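Local coordinates for MutT related protein (Methanosarcina mazei, PDB 3GRN) that probably acts as a Nudix-family hydrolase, a MutT-related protein whose natural substrate is not established, at residues G43-N46 with P47-L51; R127-F130 with E131-D134; L25-S28 with E29-T33; F78-T81 with E82-V85. All coordinates share one frame; numbering follows the deposited sequence. Where two conformers were deposited one is given.

Interaction 1. Residues G43-N46 with P47-L51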
ATOM      1  N   GLY A  43       3.394  -5.398   7.109  1.00 15.22           N
ATOM      2  CA  GLY A  43       3.294  -3.947   7.152  1.00 16.71           C
ATOM      3  C   GLY A  43       2.384  -3.514   8.271  1.00 20.02           C
ATOM      4  O   GLY A  43       2.056  -4.326   9.145  1.00 15.57           O
ATOM      5  N   LYS A  44       1.917  -2.265   8.184  1.00 16.51           N
ATOM      6  CA  LYS A  44       1.144  -1.654   9.274  0.60 16.33           C
ATOM      7  C   LYS A  44      -0.262  -2.238   9.417  1.00 17.02           C
ATOM      8  O   LYS A  44      -0.957  -2.500   8.416  1.00 17.62           O
ATOM      9  CB  LYS A  44       1.055  -0.132   9.096  0.60 22.02           C
ATOM     10  CG  LYS A  44       2.362   0.572   8.795  0.60 24.27           C
ATOM     11  CD  LYS A  44       2.108   2.072   8.597  0.60 28.03           C
ATOM     12  CE  LYS A  44       3.381   2.846   8.298  0.60 39.04           C
ATOM     13  NZ  LYS A  44       3.599   3.086   6.846  0.60 44.20           N
ATOM     14  N   VAL A  45      -0.689  -2.447  10.671  1.00 13.98           N
ATOM     15  CA  VAL A  45      -2.041  -2.965  10.951  1.00 14.52           C
ATOM     16  C   VAL A  45      -3.019  -1.782  10.855  1.00 21.64           C
ATOM     17  O   VAL A  45      -2.708  -0.693  11.332  1.00 22.55           O
ATOM     18  CB  VAL A  45      -2.147  -3.668  12.346  1.00 17.82           C
ATOM     19  CG1 VAL A  45      -3.581  -4.119  12.607  1.00 20.64           C
ATOM     20  CG2 VAL A  45      -1.269  -4.894  12.386  1.00 16.13           C
ATOM     21  N   ASN A  46      -4.181  -1.994  10.225  1.00 21.30           N
ATOM     22  CA  ASN A  46      -5.129  -0.901   9.956  1.00 26.15           C
ATOM     23  C   ASN A  46      -5.957  -0.590  11.187  1.00 30.46           C
ATOM     24  O   ASN A  46      -6.048  -1.439  12.094  1.00 24.75           O
ATOM     25  CB  ASN A  46      -6.077  -1.240   8.788  1.00 23.89           C
ATOM     26  CG  ASN A  46      -5.448  -1.045   7.425  1.00 21.45           C
ATOM     27  OD1 ASN A  46      -4.466  -0.314   7.254  1.00 27.58           O
ATOM     28  ND2 ASN A  46      -6.006  -1.727   6.434  1.00 22.98           N
ATOM     29  N   PRO A  47      -6.562   0.631  11.235  1.00 30.12           N
ATOM     30  CA  PRO A  47      -7.552   0.898  12.282  1.00 27.03           C
ATOM     31  C   PRO A  47      -8.647  -0.181  12.297  1.00 32.47           C
ATOM     32  O   PRO A  47      -9.186  -0.552  11.231  1.00 24.82           O
ATOM     33  CB  PRO A  47      -8.146   2.251  11.875  1.00 32.84           C
ATOM     34  CG  PRO A  47      -7.085   2.914  11.071  1.00 33.24           C
ATOM     35  CD  PRO A  47      -6.350   1.808  10.361  1.00 35.02           C
ATOM     36  N   ASP A  48      -8.928  -0.693  13.502  1.00 30.59           N
ATOM     37  CA  ASP A  48     -10.003  -1.674  13.779  1.00 32.77           C
ATOM     38  C   ASP A  48      -9.753  -3.099  13.270  1.00 28.95           C
ATOM     39  O   ASP A  48     -10.652  -3.937  13.296  1.00 35.75           O
ATOM     40  CB  ASP A  48     -11.383  -1.158  13.318  1.00 39.74           C
ATOM     41  CG  ASP A  48     -11.692   0.237  13.840  1.00 52.22           C
ATOM     42  OD1 ASP A  48     -11.873   0.390  15.068  1.00 60.21           O
ATOM     43  OD2 ASP A  48     -11.758   1.183  13.022  1.00 56.46           O
ATOM     44  N   GLU A  49      -8.520  -3.386  12.847  1.00 23.33           N
ATOM     45  CA  GLU A  49      -8.195  -4.676  12.266  1.00 21.50           C
ATOM     46  C   GLU A  49      -7.515  -5.618  13.279  1.00 22.98           C
ATOM     47  O   GLU A  49      -6.670  -5.168  14.051  1.00 25.80           O
ATOM     48  CB  GLU A  49      -7.242  -4.428  11.096  1.00 28.66           C
ATOM     49  CG  GLU A  49      -6.805  -5.655  10.349  1.00 27.14           C
ATOM     50  CD  GLU A  49      -5.977  -5.301   9.147  1.00 30.54           C
ATOM     51  OE1 GLU A  49      -6.345  -5.745   8.037  1.00 25.60           O
ATOM     52  OE2 GLU A  49      -4.947  -4.598   9.315  1.00 24.45           O
ATOM     53  N   SER A  50      -7.839  -6.905  13.242  1.00 19.90           N
ATOM     54  CA  SER A  50      -7.104  -7.892  14.067  1.00 23.99           C
ATOM     55  C   SER A  50      -5.703  -8.190  13.500  1.00 21.96           C
ATOM     56  O   SER A  50      -5.469  -7.996  12.302  1.00 16.31           O
ATOM     57  CB  SER A  50      -7.888  -9.189  14.205  1.00 24.17           C
ATOM     58  OG  SER A  50      -7.774  -9.989  13.039  1.00 27.62           O
ATOM     59  N   LEU A  51      -4.771  -8.674  14.325  1.00 17.97           N
ATOM     60  CA  LEU A  51      -3.396  -8.898  13.806  1.00 12.85           C
ATOM     61  C   LEU A  51      -3.382  -9.953  12.679  1.00 13.54           C
ATOM     62  O   LEU A  51      -2.752  -9.743  11.630  1.00 14.27           O
ATOM     63  CB  LEU A  51      -2.421  -9.341  14.917  1.00 13.54           C
ATOM     64  CG  LEU A  51      -2.224  -8.366  16.062  1.00 16.52           C
ATOM     65  CD1 LEU A  51      -1.176  -8.943  17.013  1.00 21.26           C
ATOM     66  CD2 LEU A  51      -1.835  -6.968  15.564  1.00 17.14           C
TER

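Interaction 2. Residues R127-F130 with E131-D134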
ATOM      1  N   ARG A 127      17.800  -9.321  11.261  1.00 20.63           N
ATOM      2  CA  ARG A 127      18.937 -10.210  11.529  1.00 28.59           C
ATOM      3  C   ARG A 127      18.837 -10.764  12.957  1.00 26.57           C
ATOM      4  O   ARG A 127      18.867 -11.971  13.155  1.00 26.17           O
ATOM      5  CB  ARG A 127      20.258  -9.442  11.330  1.00 25.86           C
ATOM      6  CG  ARG A 127      21.493 -10.306  11.186  1.00 43.88           C
ATOM      7  CD  ARG A 127      22.755  -9.452  10.995  1.00 38.91           C
ATOM      8  NE  ARG A 127      22.677  -8.608   9.799  1.00 55.98           N
ATOM      9  CZ  ARG A 127      22.749  -7.277   9.804  1.00 51.31           C
ATOM     10  NH1 ARG A 127      22.664  -6.611   8.662  1.00 58.11           N
ATOM     11  NH2 ARG A 127      22.923  -6.611  10.939  1.00 49.02           N
ATOM     12  N   ASP A 128      18.707  -9.859  13.927  1.00 25.46           N
ATOM     13  CA  ASP A 128      18.515 -10.201  15.337  0.60 23.41           C
ATOM     14  C   ASP A 128      17.311 -11.128  15.536  1.00 25.77           C
ATOM     15  O   ASP A 128      17.392 -12.126  16.258  1.00 25.86           O
ATOM     16  CB  ASP A 128      18.330  -8.915  16.146  0.60 28.36           C
ATOM     17  CG  ASP A 128      18.386  -9.141  17.641  0.60 33.89           C
ATOM     18  OD1 ASP A 128      19.438  -9.595  18.145  0.60 40.00           O
ATOM     19  OD2 ASP A 128      17.381  -8.833  18.318  0.60 38.13           O
ATOM     20  N   PHE A 129      16.190 -10.794  14.890  1.00 25.77           N
ATOM     21  CA  PHE A 129      14.988 -11.623  15.005  1.00 22.90           C
ATOM     22  C   PHE A 129      15.277 -13.059  14.604  1.00 21.64           C
ATOM     23  O   PHE A 129      14.890 -13.987  15.311  1.00 22.82           O
ATOM     24  CB  PHE A 129      13.807 -11.106  14.167  1.00 22.27           C
ATOM     25  CG  PHE A 129      12.668 -12.104  14.086  1.00 19.28           C
ATOM     26  CD1 PHE A 129      11.740 -12.188  15.117  1.00 23.41           C
ATOM     27  CD2 PHE A 129      12.569 -13.007  13.014  1.00 19.38           C
ATOM     28  CE1 PHE A 129      10.722 -13.129  15.089  1.00 24.74           C
ATOM     29  CE2 PHE A 129      11.557 -13.948  12.968  1.00 19.77           C
ATOM     30  CZ  PHE A 129      10.627 -14.010  14.011  1.00 28.35           C
ATOM     31  N   PHE A 130      15.915 -13.228  13.443  1.00 22.69           N
ATOM     32  CA  PHE A 130      16.213 -14.566  12.923  1.00 23.64           C
ATOM     33  C   PHE A 130      17.209 -15.314  13.800  1.00 22.74           C
ATOM     34  O   PHE A 130      17.110 -16.521  13.940  1.00 25.89           O
ATOM     35  CB  PHE A 130      16.701 -14.508  11.494  1.00 20.07           C
ATOM     36  CG  PHE A 130      15.595 -14.424  10.484  1.00 18.94           C
ATOM     37  CD1 PHE A 130      14.886 -15.565  10.119  1.00 19.97           C
ATOM     38  CD2 PHE A 130      15.261 -13.201   9.892  1.00 16.83           C
ATOM     39  CE1 PHE A 130      13.874 -15.500   9.166  1.00 31.11           C
ATOM     40  CE2 PHE A 130      14.254 -13.130   8.934  1.00 20.19           C
ATOM     41  CZ  PHE A 130      13.556 -14.285   8.578  1.00 19.65           C
ATOM     42  N   GLU A 131      18.135 -14.589  14.415  1.00 25.14           N
ATOM     43  CA  GLU A 131      19.081 -15.202  15.349  1.00 29.08           C
ATOM     44  C   GLU A 131      18.354 -15.734  16.586  1.00 28.34           C
ATOM     45  O   GLU A 131      18.634 -16.832  17.054  1.00 35.17           O
ATOM     46  CB  GLU A 131      20.174 -14.206  15.743  1.00 31.74           C
ATOM     47  CG  GLU A 131      21.593 -14.788  15.721  1.00 53.66           C
ATOM     48  CD  GLU A 131      21.722 -16.104  16.481  1.00 67.34           C
ATOM     49  OE1 GLU A 131      21.511 -16.109  17.713  1.00 75.06           O
ATOM     50  OE2 GLU A 131      22.033 -17.135  15.842  1.00 72.46           O
ATOM     51  N   ARG A 132      17.390 -14.960  17.079  1.00 26.84           N
ATOM     52  CA  ARG A 132      16.552 -15.332  18.209  1.00 23.12           C
ATOM     53  C   ARG A 132      15.581 -16.470  17.846  1.00 27.55           C
ATOM     54  O   ARG A 132      15.450 -17.434  18.595  1.00 28.76           O
ATOM     55  CB  ARG A 132      15.815 -14.068  18.701  1.00 23.58           C
ATOM     56  CG  ARG A 132      14.782 -14.244  19.783  1.00 27.40           C
ATOM     57  CD  ARG A 132      14.330 -12.867  20.338  1.00 33.36           C
ATOM     58  NE  ARG A 132      13.677 -11.991  19.345  1.00 37.79           N
ATOM     59  CZ  ARG A 132      14.236 -10.906  18.806  1.00 36.30           C
ATOM     60  NH1 ARG A 132      15.468 -10.554  19.148  1.00 39.36           N
ATOM     61  NH2 ARG A 132      13.574 -10.170  17.921  1.00 30.35           N
ATOM     62  N   PHE A 133      14.918 -16.364  16.689  1.00 24.55           N
ATOM     63  CA  PHE A 133      14.014 -17.410  16.191  1.00 25.57           C
ATOM     64  C   PHE A 133      14.719 -18.773  16.081  1.00 27.75           C
ATOM     65  O   PHE A 133      14.163 -19.795  16.479  1.00 29.42           O
ATOM     66  CB  PHE A 133      13.453 -16.994  14.832  1.00 24.87           C
ATOM     67  CG  PHE A 133      12.469 -17.963  14.247  1.00 20.78           C
ATOM     68  CD1 PHE A 133      11.174 -18.056  14.755  1.00 23.56           C
ATOM     69  CD2 PHE A 133      12.835 -18.774  13.168  1.00 26.63           C
ATOM     70  CE1 PHE A 133      10.254 -18.944  14.199  1.00 28.55           C
ATOM     71  CE2 PHE A 133      11.921 -19.657  12.601  1.00 23.44           C
ATOM     72  CZ  PHE A 133      10.633 -19.748  13.123  1.00 28.96           C
ATOM     73  N   ASP A 134      15.935 -18.752  15.540  1.00 26.05           N
ATOM     74  CA  ASP A 134      16.767 -19.951  15.355  1.00 35.87           C
ATOM     75  C   ASP A 134      17.057 -20.651  16.689  1.00 36.21           C
ATOM     76  O   ASP A 134      16.944 -21.879  16.793  1.00 35.24           O
ATOM     77  CB  ASP A 134      18.077 -19.571  14.654  1.00 32.27           C
ATOM     78  CG  ASP A 134      18.998 -20.772  14.395  1.00 46.53           C
ATOM     79  OD1 ASP A 134      18.510 -21.863  14.019  1.00 47.59           O
ATOM     80  OD2 ASP A 134      20.229 -20.605  14.542  1.00 58.46           O
TER
HETATM   81  O   HOH W   1      15.163  -7.703  16.702  1.00 26.79           O

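Interaction 3. Residues L25-S28 with E29-T33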
ATOM      1  N   LEU A  25      11.621  -9.759   0.526  1.00 15.36           N
ATOM      2  CA  LEU A  25      11.221  -8.844  -0.537  1.00 15.05           C
ATOM      3  C   LEU A  25      12.074  -7.595  -0.434  1.00 20.39           C
ATOM      4  O   LEU A  25      12.326  -7.120   0.667  1.00 20.50           O
ATOM      5  CB  LEU A  25       9.771  -8.426  -0.313  1.00 16.60           C
ATOM      6  CG  LEU A  25       8.731  -9.521  -0.093  1.00 12.49           C
ATOM      7  CD1 LEU A  25       7.360  -8.846   0.165  1.00 17.57           C
ATOM      8  CD2 LEU A  25       8.669 -10.398  -1.299  1.00 13.95           C
ATOM      9  N   ARG A  26      12.498  -7.047  -1.570  1.00 17.66           N
ATOM     10  CA  ARG A  26      13.252  -5.790  -1.545  1.00 17.78           C
ATOM     11  C   ARG A  26      12.351  -4.614  -1.834  1.00 20.93           C
ATOM     12  O   ARG A  26      11.676  -4.611  -2.847  1.00 17.98           O
ATOM     13  CB  ARG A  26      14.421  -5.827  -2.525  1.00 26.17           C
ATOM     14  CG  ARG A  26      15.303  -4.596  -2.383  1.00 25.38           C
ATOM     15  CD  ARG A  26      16.671  -4.785  -2.967  1.00 31.02           C
ATOM     16  NE  ARG A  26      16.721  -4.435  -4.376  1.00 31.80           N
ATOM     17  CZ  ARG A  26      16.862  -3.199  -4.863  1.00 37.61           C
ATOM     18  NH1 ARG A  26      16.899  -3.021  -6.175  1.00 39.46           N
ATOM     19  NH2 ARG A  26      16.947  -2.133  -4.066  1.00 41.52           N
ATOM     20  N   ARG A  27      12.382  -3.602  -0.972  1.00 14.80           N
ATOM     21  CA  ARG A  27      11.470  -2.470  -1.009  1.00 17.32           C
ATOM     22  C   ARG A  27      11.785  -1.530  -2.178  1.00 16.85           C
ATOM     23  O   ARG A  27      12.943  -1.396  -2.553  1.00 24.90           O
ATOM     24  CB  ARG A  27      11.547  -1.690   0.297  1.00 21.58           C
ATOM     25  CG  ARG A  27      11.112  -2.479   1.527  1.00 23.65           C
ATOM     26  CD  ARG A  27      11.353  -1.707   2.842  1.00 27.26           C
ATOM     27  NE  ARG A  27      10.547  -0.487   2.959  1.00 23.06           N
ATOM     28  CZ  ARG A  27       9.271  -0.446   3.345  1.00 29.73           C
ATOM     29  NH1 ARG A  27       8.625  -1.563   3.655  1.00 35.81           N
ATOM     30  NH2 ARG A  27       8.628   0.715   3.406  1.00 29.65           N
ATOM     31  N   SER A  28      10.747  -0.892  -2.729  1.00 24.00           N
ATOM     32  CA  SER A  28      10.939   0.049  -3.837  1.00 26.88           C
ATOM     33  C   SER A  28      11.642   1.325  -3.368  1.00 29.25           C
ATOM     34  O   SER A  28      11.616   1.660  -2.166  1.00 28.09           O
ATOM     35  CB  SER A  28       9.622   0.404  -4.501  1.00 31.42           C
ATOM     36  OG  SER A  28       8.846   1.247  -3.674  1.00 46.86           O
ATOM     37  N   GLU A  29      12.247   2.026  -4.327  1.00 32.90           N
ATOM     38  CA  GLU A  29      13.047   3.230  -4.048  1.00 30.87           C
ATOM     39  C   GLU A  29      12.204   4.447  -3.641  1.00 38.37           C
ATOM     40  O   GLU A  29      12.704   5.368  -2.990  1.00 36.12           O
ATOM     41  CB  GLU A  29      13.942   3.555  -5.233  1.00 36.26           C
ATOM     42  CG  GLU A  29      14.876   2.422  -5.623  1.00 41.62           C
ATOM     43  CD  GLU A  29      15.982   2.206  -4.618  1.00 53.02           C
ATOM     44  OE1 GLU A  29      16.345   3.183  -3.911  1.00 45.60           O
ATOM     45  OE2 GLU A  29      16.492   1.061  -4.556  1.00 52.83           O
ATOM     46  N   ASN A  30      10.924   4.422  -4.005  1.00 37.34           N
ATOM     47  CA  ASN A  30       9.996   5.519  -3.718  1.00 40.03           C
ATOM     48  C   ASN A  30       9.272   5.398  -2.370  1.00 41.92           C
ATOM     49  O   ASN A  30       8.382   6.212  -2.063  1.00 39.42           O
ATOM     50  CB  ASN A  30       8.971   5.644  -4.852  1.00 46.43           C
ATOM     51  CG  ASN A  30       9.574   5.367  -6.219  1.00 52.73           C
ATOM     52  OD1 ASN A  30       9.169   4.430  -6.909  1.00 58.88           O
ATOM     53  ND2 ASN A  30      10.555   6.175  -6.613  1.00 58.40           N
ATOM     54  N   SER A  31       9.648   4.385  -1.580  1.00 36.63           N
ATOM     55  CA  SER A  31       9.111   4.187  -0.236  1.00 35.35           C
ATOM     56  C   SER A  31       9.634   5.274   0.702  1.00 38.87           C
ATOM     57  O   SER A  31      10.833   5.623   0.691  1.00 28.38           O
ATOM     58  CB  SER A  31       9.497   2.808   0.321  1.00 41.73           C
ATOM     59  OG  SER A  31       9.271   1.767  -0.622  1.00 46.77           O
ATOM     60  N   ARG A  32       8.713   5.806   1.502  1.00 39.91           N
ATOM     61  CA  ARG A  32       9.010   6.829   2.507  1.00 42.41           C
ATOM     62  C   ARG A  32      10.007   6.335   3.572  1.00 43.59           C
ATOM     63  O   ARG A  32      10.890   7.081   3.993  1.00 40.74           O
ATOM     64  CB  ARG A  32       7.693   7.298   3.147  1.00 37.95           C
ATOM     65  CG  ARG A  32       7.847   8.204   4.346  1.00 45.30           C
ATOM     66  CD  ARG A  32       6.490   8.554   4.934  1.00 50.26           C
ATOM     67  NE  ARG A  32       6.527   9.784   5.728  1.00 46.63           N
ATOM     68  CZ  ARG A  32       6.443  11.017   5.223  1.00 55.06           C
ATOM     69  NH1 ARG A  32       6.324  11.205   3.910  1.00 57.27           N
ATOM     70  NH2 ARG A  32       6.484  12.066   6.035  1.00 52.54           N
ATOM     71  N   THR A  33       9.858   5.074   3.986  1.00 40.77           N
ATOM     72  CA  THR A  33      10.702   4.445   5.007  1.00 38.63           C
ATOM     73  C   THR A  33      11.498   3.300   4.377  1.00 33.76           C
ATOM     74  O   THR A  33      10.964   2.567   3.530  1.00 34.10           O
ATOM     75  CB  THR A  33       9.835   3.880   6.172  1.00 44.69           C
ATOM     76  OG1 THR A  33       9.034   2.788   5.702  1.00 49.79           O
ATOM     77  CG2 THR A  33       8.900   4.953   6.740  1.00 47.79           C
TER

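Interaction 4. Residues F78-T81 with E82-V85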
ATOM      1  N   PHE A  78      11.562  -1.639  16.358  1.00 16.09           N
ATOM      2  CA  PHE A  78      12.612  -0.767  15.809  1.00 17.31           C
ATOM      3  C   PHE A  78      12.109   0.660  15.677  1.00 16.59           C
ATOM      4  O   PHE A  78      10.900   0.902  15.485  1.00 17.75           O
ATOM      5  CB  PHE A  78      13.151  -1.278  14.459  1.00 20.14           C
ATOM      6  CG  PHE A  78      12.102  -1.503  13.406  1.00 15.59           C
ATOM      7  CD1 PHE A  78      11.808  -0.530  12.465  1.00 16.37           C
ATOM      8  CD2 PHE A  78      11.423  -2.747  13.327  1.00 17.45           C
ATOM      9  CE1 PHE A  78      10.842  -0.745  11.480  1.00 30.83           C
ATOM     10  CE2 PHE A  78      10.469  -2.970  12.358  1.00 17.28           C
ATOM     11  CZ  PHE A  78      10.171  -1.965  11.422  1.00 18.94           C
ATOM     12  N   GLU A  79      13.059   1.585  15.767  1.00 14.72           N
ATOM     13  CA  GLU A  79      12.750   2.998  15.657  1.00 15.22           C
ATOM     14  C   GLU A  79      13.005   3.526  14.239  1.00 15.47           C
ATOM     15  O   GLU A  79      14.034   3.243  13.617  1.00 14.84           O
ATOM     16  CB  GLU A  79      13.554   3.782  16.691  1.00 18.60           C
ATOM     17  CG  GLU A  79      13.261   5.271  16.713  1.00 22.76           C
ATOM     18  CD  GLU A  79      13.956   6.011  17.851  1.00 27.41           C
ATOM     19  OE1 GLU A  79      14.919   5.471  18.442  1.00 41.43           O
ATOM     20  OE2 GLU A  79      13.530   7.139  18.159  1.00 25.88           O
ATOM     21  N   LEU A  80      12.062   4.300  13.730  1.00 16.35           N
ATOM     22  CA  LEU A  80      12.279   5.024  12.481  1.00 14.20           C
ATOM     23  C   LEU A  80      12.282   6.506  12.810  1.00 15.72           C
ATOM     24  O   LEU A  80      11.988   6.894  13.942  1.00 14.31           O
ATOM     25  CB  LEU A  80      11.177   4.711  11.485  1.00 16.74           C
ATOM     26  CG  LEU A  80      11.031   3.241  11.055  1.00 21.71           C
ATOM     27  CD1 LEU A  80       9.792   3.063  10.173  1.00 20.89           C
ATOM     28  CD2 LEU A  80      12.279   2.761  10.319  1.00 22.92           C
ATOM     29  N   THR A  81      12.594   7.340  11.821  1.00 15.09           N
ATOM     30  CA  THR A  81      12.655   8.755  12.100  1.00 18.18           C
ATOM     31  C   THR A  81      11.311   9.319  12.627  1.00 18.45           C
ATOM     32  O   THR A  81      11.308  10.143  13.547  1.00 17.63           O
ATOM     33  CB  THR A  81      13.257   9.577  10.915  1.00 18.62           C
ATOM     34  OG1 THR A  81      13.346  10.939  11.328  1.00 20.00           O
ATOM     35  CG2 THR A  81      12.378   9.479   9.671  1.00 19.75           C
ATOM     36  N   GLU A  82      10.173   8.870  12.082  1.00 14.31           N
ATOM     37  CA  GLU A  82       8.936   9.522  12.510  1.00 20.16           C
ATOM     38  C   GLU A  82       7.999   8.680  13.375  1.00 23.27           C
ATOM     39  O   GLU A  82       6.979   9.191  13.832  1.00 19.44           O
ATOM     40  CB  GLU A  82       8.207  10.155  11.330  1.00 30.24           C
ATOM     41  CG  GLU A  82       7.443   9.194  10.487  1.00 32.22           C
ATOM     42  CD  GLU A  82       7.342   9.658   9.049  1.00 46.35           C
ATOM     43  OE1 GLU A  82       7.179  10.881   8.813  1.00 44.16           O
ATOM     44  OE2 GLU A  82       7.423   8.785   8.157  1.00 55.54           O
ATOM     45  N   LYS A  83       8.376   7.424  13.628  1.00 16.18           N
ATOM     46  CA  LYS A  83       7.587   6.537  14.490  1.00 16.79           C
ATOM     47  C   LYS A  83       8.453   5.389  15.022  1.00 16.36           C
ATOM     48  O   LYS A  83       9.503   5.085  14.439  1.00 14.99           O
ATOM     49  CB  LYS A  83       6.394   5.969  13.718  1.00 16.73           C
ATOM     50  CG  LYS A  83       6.791   5.049  12.549  1.00 22.69           C
ATOM     51  CD  LYS A  83       5.699   5.003  11.506  1.00 32.45           C
ATOM     52  CE  LYS A  83       6.243   4.494  10.190  1.00 37.85           C
ATOM     53  NZ  LYS A  83       7.000   5.572   9.496  1.00 53.55           N
ATOM     54  N   LYS A  84       7.997   4.766  16.112  1.00 14.52           N
ATOM     55  CA  LYS A  84       8.561   3.504  16.600  1.00 13.45           C
ATOM     56  C   LYS A  84       7.633   2.370  16.201  1.00 15.01           C
ATOM     57  O   LYS A  84       6.419   2.474  16.363  1.00 18.74           O
ATOM     58  CB  LYS A  84       8.717   3.526  18.121  1.00 13.71           C
ATOM     59  CG  LYS A  84       9.730   4.630  18.610  1.00 18.83           C
ATOM     60  CD  LYS A  84      10.025   4.556  20.104  1.00 26.35           C
ATOM     61  CE  LYS A  84      11.173   3.584  20.405  1.00 42.60           C
ATOM     62  NZ  LYS A  84      11.406   3.343  21.868  1.00 39.25           N
ATOM     63  N   VAL A  85       8.210   1.283  15.716  1.00 12.82           N
ATOM     64  CA  VAL A  85       7.435   0.171  15.239  1.00 13.03           C
ATOM     65  C   VAL A  85       7.490  -0.995  16.251  1.00 14.35           C
ATOM     66  O   VAL A  85       8.553  -1.367  16.744  1.00 13.09           O
ATOM     67  CB  VAL A  85       7.912  -0.262  13.845  1.00 14.72           C
ATOM     68  CG1 VAL A  85       7.165  -1.507  13.377  1.00 18.19           C
ATOM     69  CG2 VAL A  85       7.741   0.921  12.833  1.00 15.57           C
TER

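Interaction 1. Residues G43-N46 with P47-L51
The start of the Nudix box, where strand 38-44 runs out and the chain turns toward helix 51-63, is held by a type II beta turn from Asn46 to Glu49. Pro47, with its fixed phi, suits the second position of the turn, and Asp48 takes the positive phi of the third. The turn is closed by Glu49 N to Asn46 O, at 3.2 Å, the donor lying above the carbonyl plane. Glu49 then reaches back over the turn: its chain is fully extended, with CG anti to the backbone N (chi1 -179°), which carries OE2 to within 2.9 Å of Asn46 N in an almost straight bond of 176°. The backbone N-H of Asn46 meets OE2 on its anti side, 34° out of the carboxylate plane, while OE1 forms a salt bridge with Arg57. One carboxylate thus ties the turn to helix 51-63. Asn46 turns its ND2 to Glu29 of the second subunit, and Ser50, at the N-cap of helix 51-63, bonds a backbone N just beyond Leu51. Val45 divides its branches: CG1 lies 3.6 Å from Glu49 OE2, and CG2 meets Leu51 CD2 at 3.8 Å, the two side chains crossing at about a right angle.

Interaction 2. Residues R127-F130 with E131-D134
Residues 127-134 form two unbroken turns of helix 124-137, with four i to i+4 bonds, the shortest Phe133 N to Phe129 O at 2.7 Å. One turn apart, Asp128 and Arg132 pair: in the conformer described, Asp128 OD2 lies 2.7 Å from Arg132 NH1 in a salt bridge. The carboxylate is approached from above its plane, whereas the oxygen lies in the guanidinium plane, the two planes being 61° apart. Arginine suits this place because its guanidinium has separate nitrogens for different partners: NH1 for Asp128, NH2 for a water and for Gln75 O on strand 72-79. The water donates to Asp128 OD2 and accepts from Arg132 NH2, its oxygen 3.2 Å from NH2. The helix is amphipathic, and its aromatic side lies against the sheet of the Nudix fold, where Phe129 and Phe133 both touch Leu14 and Ala73. Their rings point the same way with planes 19° apart, but are slid so that centroids sit 5.8 Å apart and overlap is slight. Instead Phe133 CB covers a face of the Phe129 ring, 4.0 Å from its CE2, while Arg132 NH2 lies at that ring's edge. Phe130, turned differently (chi1 -83°), packs edge-to-face with Phe22.

Interaction 3. Residues L25-S28 with E29-T33
Strand 22-27 ends at Arg27, and the chain bends at once through a type I beta turn from Ser28 to Ser31, whose closing bond, Ser31 N to Ser28 O, is weak at 3.4 Å. The hydroxyl of Ser31 adds a second hold on the turn: OG donates to the same Ser28 O at 2.8 Å, from above the carbonyl plane. Serine suits this position because a short side chain can reach back to the first carbonyl of its own turn. Arg27 reaches further along the loop, to Thr33. Its chain bends at chi3 (65°) and brings NE and NH2 side-on to Thr33 O, NH2 at 3.0 Å, both nitrogens approaching from one face of the carbonyl. This is the loop that links neighbouring antiparallel strands 22-27 and 38-44 of the Nudix sheet, and Arg27 also pairs through NH1 with Asp39 on the latter, so one guanidinium joins loop and strand. Arg26 holds CG trans to its own N (chi1 -173°), and its NH2 forms a salt bridge with Glu29 OE2, at 3.3 Å, the oxygen near the guanidinium plane and the carboxylate turned 51° against it. The stronger partner of Arg26 is Glu107 on strand 105-111, which its NE meets, while NH2 also bonds Gly36 O.

Interaction 4. Residues F78-T81 with E82-V85
Backbone hydrogen bonds define this contact as the turn end of the beta hairpin formed by strands 72-79 and 84-94. Phe78 and Val85 are an antiparallel hydrogen-bonded pair, joined by Phe78 N to Val85 O at 3.0 Å and by Val85 N to Phe78 O at 2.7 Å. Glu79 and Lys84 follow as a non-hydrogen-bonded pair, and Leu80 N to Lys83 O, at 2.8 Å, secures the loop before Thr81 and Glu82 round the end.

Apolar contacts gather on the face that carries Phe78 and Val85. Phe78 places CG between its backbone N and carbonyl carbon (chi1 55°), which swings the ring across to its partner strand. Val85 CB then sits over one face in a CH-pi contact, 3.8 Å from the centroid and 16° off the normal, and the methyl CG1 reaches CZ at 3.6 Å. Branching at CB suits valine to this place, since its two methyls spread over the ring, CG2 also meeting Leu80 CD1. That same Leu80 methyl touches Lys83, 3.8 Å from CE, as the two side chains run side by side.

Polar contacts involve the charged residues. On the other face Glu79 and Lys84 touch through their CG atoms; Glu79 OE2 forms a salt bridge with Lys5, and Lys84 NZ a hydrogen bond with Tyr7 OH. In the turn itself Lys83 NZ and Glu82 OE2 form a salt bridge, 3.5 Å apart, though Glu82's stronger partner is Arg32.

Strand 72-79 is an edge strand within this chain, while strand 84-94 lies between it and strand 7-16, whose Ile8 and Ser10 touch Val85; Tyr125, on helix 124-137, stacks on Phe78.

How the interactions relate
Along the chain the order is interaction 3, interaction 1, interaction 4 and interaction 2, all within one Nudix domain. Interactions 1, 3 and 4 reach the same mixed sheet and touch the second subunit. Interactions 3 and 4, centres about 16 Å apart, meet directly: Arg32 NE and Glu82 OE2 form a salt bridge of 2.8 Å, and Thr33 packs on Leu80 and Lys83. Interactions 1 and 4, centres about 17 Å apart, touch where Lys44 meets Lys83. Interaction 2 stands apart on helix 124-137, its centre about 24 Å from that of interaction 1 on the opposite side of the chain's centre. The Nudix-box turn and two loops thus cluster near the subunit interface, with the helix distant.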